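Local coordinates for motility protein FimV (Pseudomonas aeruginosa, PDB 4MBQ) that is essential for type IV pilus assembly and twitching motility and regulates cyclic AMP by activating adenylate cyclase CyaB, its cytoplasmic tetratricopeptide repeats mediating protein-protein interactions, at residues A19-L24 against L41-A46; G36-L41 against E58-L63. All coordinates share one frame; numbering follows the deposited sequence.

Interaction 1 (A19-L24 against L41-A46); sequences ATKLDL and LDEVLA
Leu22 and Val44 mesh at the closely packed side of this antiparallel helix pair, whose axes, over these short segments, come within 9.1 Å at 154°. The CD2 methyl of Leu22 lies 3.7 Å from CG1 of Val44, the two side chains crossing at about a right angle. CG1 stands anti to the backbone N of Val44 (chi1 176°), which turns the other methyl, CG2, to Lys21, where it meets CB at 3.7 Å. Valine suits this place because it branches at CB and can serve two neighbours on a short stem. Leu41 starts out away from the partner helix, yet its longer chain brings CD2 back to within 3.9 Å of Leu22 CD2.

The polar side is looser. Lys21 packs by its CB and then runs out, extended beyond CG, until NZ donates to Glu43 OE1 at 3.0 Å in a salt bridge. The ammonium approaches from above the carboxylate plane, 41° out of it. Glu47, one turn further along, also forms a salt bridge with NZ, so two carboxylates share one charge at the partly exposed border.

Helix 50-62 packs beside the pair, with Gln52 against Leu22 and Ala56 against Leu45.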
ATOM      1  N   ALA B  19      -2.952  11.734  -4.192  1.00 29.02           N
ATOM      2  CA  ALA B  19      -3.239  10.599  -5.063  1.00 32.33           C
ATOM      3  C   ALA B  19      -2.658   9.315  -4.478  1.00 30.17           C
ATOM      4  O   ALA B  19      -3.302   8.266  -4.496  1.00 27.03           O
ATOM      5  CB  ALA B  19      -2.689  10.849  -6.457  1.00 35.40           C
ATOM      6  N   THR B  20      -1.439   9.408  -3.956  1.00 27.86           N
ATOM      7  CA  THR B  20      -0.784   8.273  -3.317  1.00 29.99           C
ATOM      8  C   THR B  20      -1.555   7.829  -2.080  1.00 30.87           C
ATOM      9  O   THR B  20      -1.758   6.636  -1.853  1.00 27.64           O
ATOM     10  CB  THR B  20       0.658   8.612  -2.900  1.00 31.77           C
ATOM     11  OG1 THR B  20       1.403   9.038  -4.048  1.00 36.28           O
ATOM     12  CG2 THR B  20       1.335   7.395  -2.283  1.00 28.65           C
ATOM     13  N   LYS B  21      -1.986   8.800  -1.283  1.00 24.84           N
ATOM     14  CA  LYS B  21      -2.716   8.502  -0.058  1.00 23.65           C
ATOM     15  C   LYS B  21      -4.082   7.886  -0.345  1.00 23.16           C
ATOM     16  O   LYS B  21      -4.569   7.063   0.424  1.00 32.63           O
ATOM     17  CB  LYS B  21      -2.837   9.755   0.817  1.00 28.41           C
ATOM     18  CG  LYS B  21      -1.513  10.163   1.457  1.00 32.04           C
ATOM     19  CD  LYS B  21      -1.623  11.458   2.246  1.00 31.71           C
ATOM     20  CE  LYS B  21      -0.289  11.793   2.908  1.00 31.43           C
ATOM     21  NZ  LYS B  21      -0.325  13.083   3.644  1.00 28.53           N
ATOM     22  N   LEU B  22      -4.691   8.280  -1.459  1.00 25.56           N
ATOM     23  CA  LEU B  22      -5.971   7.711  -1.865  1.00 25.83           C
ATOM     24  C   LEU B  22      -5.830   6.221  -2.165  1.00 26.70           C
ATOM     25  O   LEU B  22      -6.685   5.417  -1.793  1.00 27.55           O
ATOM     26  CB  LEU B  22      -6.533   8.448  -3.082  1.00 24.28           C
ATOM     27  CG  LEU B  22      -7.283   9.748  -2.784  1.00 26.44           C
ATOM     28  CD1 LEU B  22      -7.665  10.466  -4.071  1.00 25.32           C
ATOM     29  CD2 LEU B  22      -8.515   9.449  -1.951  1.00 27.58           C
ATOM     30  N   ASP B  23      -4.746   5.855  -2.837  1.00 24.84           N
ATOM     31  CA  ASP B  23      -4.487   4.449  -3.129  1.00 25.65           C
ATOM     32  C   ASP B  23      -4.129   3.675  -1.864  1.00 25.89           C
ATOM     33  O   ASP B  23      -4.504   2.514  -1.717  1.00 25.88           O
ATOM     34  CB  ASP B  23      -3.407   4.301  -4.201  1.00 27.38           C
ATOM     35  CG  ASP B  23      -3.959   4.470  -5.603  1.00 35.58           C
ATOM     36  OD1 ASP B  23      -4.990   3.840  -5.924  1.00 40.70           O
ATOM     37  OD2 ASP B  23      -3.371   5.242  -6.386  1.00 30.52           O
ATOM     38  N   LEU B  24      -3.422   4.328  -0.945  1.00 30.29           N
ATOM     39  CA  LEU B  24      -3.115   3.724   0.349  1.00 27.74           C
ATOM     40  C   LEU B  24      -4.390   3.473   1.144  1.00 26.27           C
ATOM     41  O   LEU B  24      -4.521   2.449   1.814  1.00 24.11           O
ATOM     42  CB  LEU B  24      -2.163   4.608   1.160  1.00 28.24           C
ATOM     43  CG  LEU B  24      -0.687   4.593   0.769  1.00 29.94           C
ATOM     44  CD1 LEU B  24       0.147   5.279   1.839  1.00 35.87           C
ATOM     45  CD2 LEU B  24      -0.209   3.171   0.536  1.00 32.53           C
ATOM     46  N   LEU B  41      -7.570   9.167   4.835  1.00 23.98           N
ATOM     47  CA  LEU B  41      -8.528   9.959   4.068  1.00 25.32           C
ATOM     48  C   LEU B  41      -8.724  11.356   4.653  1.00 23.15           C
ATOM     49  O   LEU B  41      -9.030  12.301   3.923  1.00 21.26           O
ATOM     50  CB  LEU B  41      -9.867   9.227   3.958  1.00 22.72           C
ATOM     51  CG  LEU B  41      -9.847   8.001   3.040  1.00 26.04           C
ATOM     52  CD1 LEU B  41     -11.128   7.190   3.169  1.00 25.48           C
ATOM     53  CD2 LEU B  41      -9.622   8.427   1.597  1.00 26.32           C
ATOM     54  N   ASP B  42      -8.546  11.485   5.966  1.00 26.42           N
ATOM     55  CA  ASP B  42      -8.629  12.788   6.624  1.00 25.74           C
ATOM     56  C   ASP B  42      -7.561  13.711   6.051  1.00 30.00           C
ATOM     57  O   ASP B  42      -7.774  14.912   5.904  1.00 25.79           O
ATOM     58  CB  ASP B  42      -8.445  12.643   8.137  1.00 27.53           C
ATOM     59  CG  ASP B  42      -8.613  13.958   8.878  1.00 35.45           C
ATOM     60  OD1 ASP B  42      -9.440  14.787   8.445  1.00 34.02           O
ATOM     61  OD2 ASP B  42      -7.920  14.161   9.897  1.00 37.38           O
ATOM     62  N   GLU B  43      -6.414  13.129   5.714  1.00 26.43           N
ATOM     63  CA  GLU B  43      -5.306  13.885   5.147  1.00 27.61           C
ATOM     64  C   GLU B  43      -5.588  14.267   3.695  1.00 32.89           C
ATOM     65  O   GLU B  43      -5.242  15.363   3.256  1.00 30.34           O
ATOM     66  CB  GLU B  43      -4.011  13.082   5.264  1.00 30.17           C
ATOM     67  CG  GLU B  43      -3.701  12.654   6.692  1.00 39.84           C
ATOM     68  CD  GLU B  43      -2.412  11.865   6.812  1.00 42.64           C
ATOM     69  OE1 GLU B  43      -1.805  11.547   5.768  1.00 39.24           O
ATOM     70  OE2 GLU B  43      -2.006  11.565   7.955  1.00 42.18           O
ATOM     71  N   VAL B  44      -6.229  13.366   2.957  1.00 27.74           N
ATOM     72  CA  VAL B  44      -6.611  13.645   1.574  1.00 25.43           C
ATOM     73  C   VAL B  44      -7.583  14.829   1.499  1.00 27.00           C
ATOM     74  O   VAL B  44      -7.458  15.696   0.630  1.00 25.85           O
ATOM     75  CB  VAL B  44      -7.234  12.404   0.900  1.00 24.53           C
ATOM     76  CG1 VAL B  44      -7.712  12.740  -0.505  1.00 28.67           C
ATOM     77  CG2 VAL B  44      -6.231  11.265   0.867  1.00 27.01           C
ATOM     78  N   LEU B  45      -8.537  14.867   2.424  1.00 26.52           N
ATOM     79  CA  LEU B  45      -9.515  15.952   2.490  1.00 27.59           C
ATOM     80  C   LEU B  45      -8.850  17.316   2.647  1.00 28.10           C
ATOM     81  O   LEU B  45      -9.319  18.312   2.097  1.00 34.50           O
ATOM     82  CB  LEU B  45     -10.489  15.728   3.647  1.00 28.90           C
ATOM     83  CG  LEU B  45     -11.481  14.572   3.520  1.00 29.41           C
ATOM     84  CD1 LEU B  45     -12.333  14.477   4.775  1.00 26.58           C
ATOM     85  CD2 LEU B  45     -12.355  14.747   2.288  1.00 24.67           C
ATOM     86  N   ALA B  46      -7.757  17.353   3.401  1.00 27.55           N
ATOM     87  CA  ALA B  46      -7.047  18.597   3.662  1.00 30.35           C
ATOM     88  C   ALA B  46      -6.026  18.933   2.575  1.00 35.53           C
ATOM     89  O   ALA B  46      -5.661  20.095   2.400  1.00 35.64           O
ATOM     90  CB  ALA B  46      -6.365  18.536   5.024  1.00 33.85           C
TER

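Interaction 2 (G36-L41 against E58-L63); sequences GARDIL and ELLERL
Helices 34-47 and 50-62 follow one another through a short connection and pack antiparallel, as neighbouring helices do in tetratricopeptide repeats; this contact joins the first part of one to the C-terminal end of the other. The segment axes approach to 10.5 Å at 153°, a spacing filled largely by leucines. Leu41 reaches in between Leu59 and Leu60: its CD1 is 3.8 Å from CB of Leu59 and equally close to CG of Leu60. Leu41 and Leu60 lie alongside each other, pointing opposite ways, while Leu59 is met crosswise. Nearer the chain end, Ala37 CB meets the CD1 methyl of Leu63 at 4.0 Å; the single methyl of the alanine lets the longer leucine side chain come up against it.

Arg38 forms the outer border. Its aliphatic part passes Leu60, with CG 4.1 Å from CD2, and the chain stays extended from CG to NE (chi2 -176°, chi3 -179°), carrying the guanidinium out towards the helix end. There a water in the guanidinium plane accepts from Arg38 NE at 2.9 Å and donates to Leu60 O at 3.0 Å. Tyr28 and Ile29 of helix 15-30 pack against Ala37 and Leu63, respectively.

The chemistry is thus divided: apolar contact, backed by the buried Ala37 and Leu41, makes up most of the joint, while at the exposed border a water joins the arginine N-H to the carbonyl of Leu60.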
ATOM      1  N   GLY B  36      -7.658   2.723   9.830  1.00 36.87           N
ATOM      2  CA  GLY B  36      -6.469   3.223   9.167  1.00 35.78           C
ATOM      3  C   GLY B  36      -6.805   3.996   7.907  1.00 35.48           C
ATOM      4  O   GLY B  36      -6.154   4.989   7.585  1.00 36.07           O
ATOM      5  N   ALA B  37      -7.830   3.538   7.193  1.00 30.00           N
ATOM      6  CA  ALA B  37      -8.274   4.205   5.976  1.00 29.10           C
ATOM      7  C   ALA B  37      -8.819   5.602   6.272  1.00 29.29           C
ATOM      8  O   ALA B  37      -8.560   6.547   5.528  1.00 26.68           O
ATOM      9  CB  ALA B  37      -9.323   3.362   5.257  1.00 31.88           C
ATOM     10  N   ARG B  38      -9.568   5.729   7.363  1.00 30.65           N
ATOM     11  CA  ARG B  38     -10.143   7.014   7.754  1.00 31.55           C
ATOM     12  C   ARG B  38      -9.076   8.052   8.102  1.00 32.87           C
ATOM     13  O   ARG B  38      -9.185   9.216   7.712  1.00 33.04           O
ATOM     14  CB  ARG B  38     -11.110   6.838   8.928  1.00 34.82           C
ATOM     15  CG  ARG B  38     -12.353   6.035   8.583  1.00 34.21           C
ATOM     16  CD  ARG B  38     -13.315   5.972   9.752  1.00 41.41           C
ATOM     17  NE  ARG B  38     -14.505   5.191   9.432  1.00 42.21           N
ATOM     18  CZ  ARG B  38     -14.727   3.956   9.868  1.00 51.70           C
ATOM     19  NH1 ARG B  38     -13.842   3.360  10.655  1.00 54.54           N
ATOM     20  NH2 ARG B  38     -15.839   3.320   9.526  1.00 58.90           N
ATOM     21  N   ASP B  39      -8.052   7.628   8.835  1.00 32.48           N
ATOM     22  CA  ASP B  39      -6.953   8.519   9.201  1.00 34.25           C
ATOM     23  C   ASP B  39      -6.248   9.061   7.960  1.00 35.12           C
ATOM     24  O   ASP B  39      -5.910  10.243   7.893  1.00 33.25           O
ATOM     25  CB  ASP B  39      -5.949   7.797  10.104  1.00 40.32           C
ATOM     26  CG  ASP B  39      -6.563   7.344  11.416  1.00 52.90           C
ATOM     27  OD1 ASP B  39      -7.704   7.755  11.712  1.00 59.56           O
ATOM     28  OD2 ASP B  39      -5.898   6.587  12.155  1.00 53.91           O
ATOM     29  N   ILE B  40      -6.036   8.191   6.979  1.00 34.29           N
ATOM     30  CA  ILE B  40      -5.392   8.580   5.729  1.00 32.41           C
ATOM     31  C   ILE B  40      -6.284   9.496   4.898  1.00 27.94           C
ATOM     32  O   ILE B  40      -5.814  10.479   4.323  1.00 32.40           O
ATOM     33  CB  ILE B  40      -5.014   7.348   4.888  1.00 31.93           C
ATOM     34  CG1 ILE B  40      -3.914   6.549   5.581  1.00 44.27           C
ATOM     35  CG2 ILE B  40      -4.551   7.763   3.504  1.00 32.47           C
ATOM     36  CD1 ILE B  40      -3.300   5.488   4.698  1.00 54.36           C
ATOM     37  N   LEU B  41      -7.570   9.167   4.835  1.00 23.98           N
ATOM     38  CA  LEU B  41      -8.528   9.959   4.068  1.00 25.32           C
ATOM     39  C   LEU B  41      -8.724  11.356   4.653  1.00 23.15           C
ATOM     40  O   LEU B  41      -9.030  12.301   3.923  1.00 21.26           O
ATOM     41  CB  LEU B  41      -9.867   9.227   3.958  1.00 22.72           C
ATOM     42  CG  LEU B  41      -9.847   8.001   3.040  1.00 26.04           C
ATOM     43  CD1 LEU B  41     -11.128   7.190   3.169  1.00 25.48           C
ATOM     44  CD2 LEU B  41      -9.622   8.427   1.597  1.00 26.32           C
ATOM     45  N   GLU B  58     -16.416  10.096  -0.945  1.00 27.33           N
ATOM     46  CA  GLU B  58     -17.119   8.915  -1.440  1.00 26.33           C
ATOM     47  C   GLU B  58     -16.666   7.669  -0.689  1.00 25.98           C
ATOM     48  O   GLU B  58     -17.486   6.853  -0.269  1.00 24.47           O
ATOM     49  CB  GLU B  58     -16.887   8.737  -2.943  1.00 28.60           C
ATOM     50  N   LEU B  59     -15.356   7.531  -0.518  1.00 22.02           N
ATOM     51  CA  LEU B  59     -14.797   6.389   0.199  1.00 25.27           C
ATOM     52  C   LEU B  59     -15.236   6.371   1.662  1.00 30.56           C
ATOM     53  O   LEU B  59     -15.577   5.315   2.200  1.00 27.94           O
ATOM     54  CB  LEU B  59     -13.270   6.385   0.103  1.00 27.67           C
ATOM     55  CG  LEU B  59     -12.709   5.999  -1.266  1.00 25.11           C
ATOM     56  CD1 LEU B  59     -11.187   6.061  -1.274  1.00 26.12           C
ATOM     57  CD2 LEU B  59     -13.196   4.612  -1.662  1.00 23.24           C
ATOM     58  N   LEU B  60     -15.237   7.542   2.293  1.00 24.72           N
ATOM     59  CA  LEU B  60     -15.642   7.657   3.692  1.00 24.43           C
ATOM     60  C   LEU B  60     -17.103   7.274   3.899  1.00 26.63           C
ATOM     61  O   LEU B  60     -17.445   6.580   4.857  1.00 31.05           O
ATOM     62  CB  LEU B  60     -15.393   9.075   4.215  1.00 22.87           C
ATOM     63  CG  LEU B  60     -13.936   9.430   4.511  1.00 23.68           C
ATOM     64  CD1 LEU B  60     -13.755  10.937   4.592  1.00 20.59           C
ATOM     65  CD2 LEU B  60     -13.490   8.762   5.802  1.00 21.87           C
ATOM     66  N   GLU B  61     -17.966   7.729   2.997  1.00 23.88           N
ATOM     67  CA  GLU B  61     -19.390   7.456   3.117  1.00 26.57           C
ATOM     68  C   GLU B  61     -19.694   5.984   2.866  1.00 30.59           C
ATOM     69  O   GLU B  61     -20.627   5.432   3.447  1.00 36.06           O
ATOM     70  CB  GLU B  61     -20.195   8.364   2.184  1.00 28.14           C
ATOM     71  CG  GLU B  61     -20.242   9.822   2.661  1.00 29.30           C
ATOM     72  CD  GLU B  61     -20.935  10.749   1.683  1.00 45.54           C
ATOM     73  OE1 GLU B  61     -21.433  10.260   0.651  1.00 41.03           O
ATOM     74  OE2 GLU B  61     -20.977  11.972   1.940  1.00 42.31           O
ATOM     75  N   ARG B  62     -18.895   5.351   2.015  1.00 39.39           N
ATOM     76  CA  ARG B  62     -19.029   3.918   1.772  1.00 40.05           C
ATOM     77  C   ARG B  62     -18.613   3.122   3.003  1.00 39.63           C
ATOM     78  O   ARG B  62     -19.188   2.078   3.300  1.00 47.81           O
ATOM     79  CB  ARG B  62     -18.198   3.486   0.563  1.00 32.50           C
ATOM     80  CG  ARG B  62     -18.774   3.908  -0.778  1.00 41.74           C
ATOM     81  N   LEU B  63     -17.614   3.626   3.723  1.00 31.33           N
ATOM     82  CA  LEU B  63     -17.140   2.968   4.936  1.00 34.30           C
ATOM     83  C   LEU B  63     -18.079   3.213   6.115  1.00 40.67           C
ATOM     84  O   LEU B  63     -18.097   2.450   7.082  1.00 43.33           O
ATOM     85  CB  LEU B  63     -15.725   3.439   5.280  1.00 32.20           C
ATOM     86  CG  LEU B  63     -14.614   2.971   4.339  1.00 34.48           C
ATOM     87  CD1 LEU B  63     -13.265   3.526   4.776  1.00 34.18           C
ATOM     88  CD2 LEU B  63     -14.589   1.448   4.257  1.00 36.20           C
TER
HETATM   89  O   HOH W   1     -16.774   5.896   7.691  1.00 50.23           O

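Overall arrangement
Interactions 1 and 2 lie about 9 Å apart between centres and both use helix 34-47, which sits between helix 15-30 and helix 50-62 in the chain. Their segments alternate: 19-24, 36-41, 41-46, 58-63. Leu41 belongs to both contacts. They also touch directly, through Leu24 CB on Ile40 CD1 at 3.8 Å and Leu45 CD1 on Leu60 CD1 at 3.8 Å. Helix 34-47 thereby gives its later part to the helix before it and its earlier part to the helix after it, uniting the three helices of this C-terminal tetratricopeptide-repeat fragment of FimV.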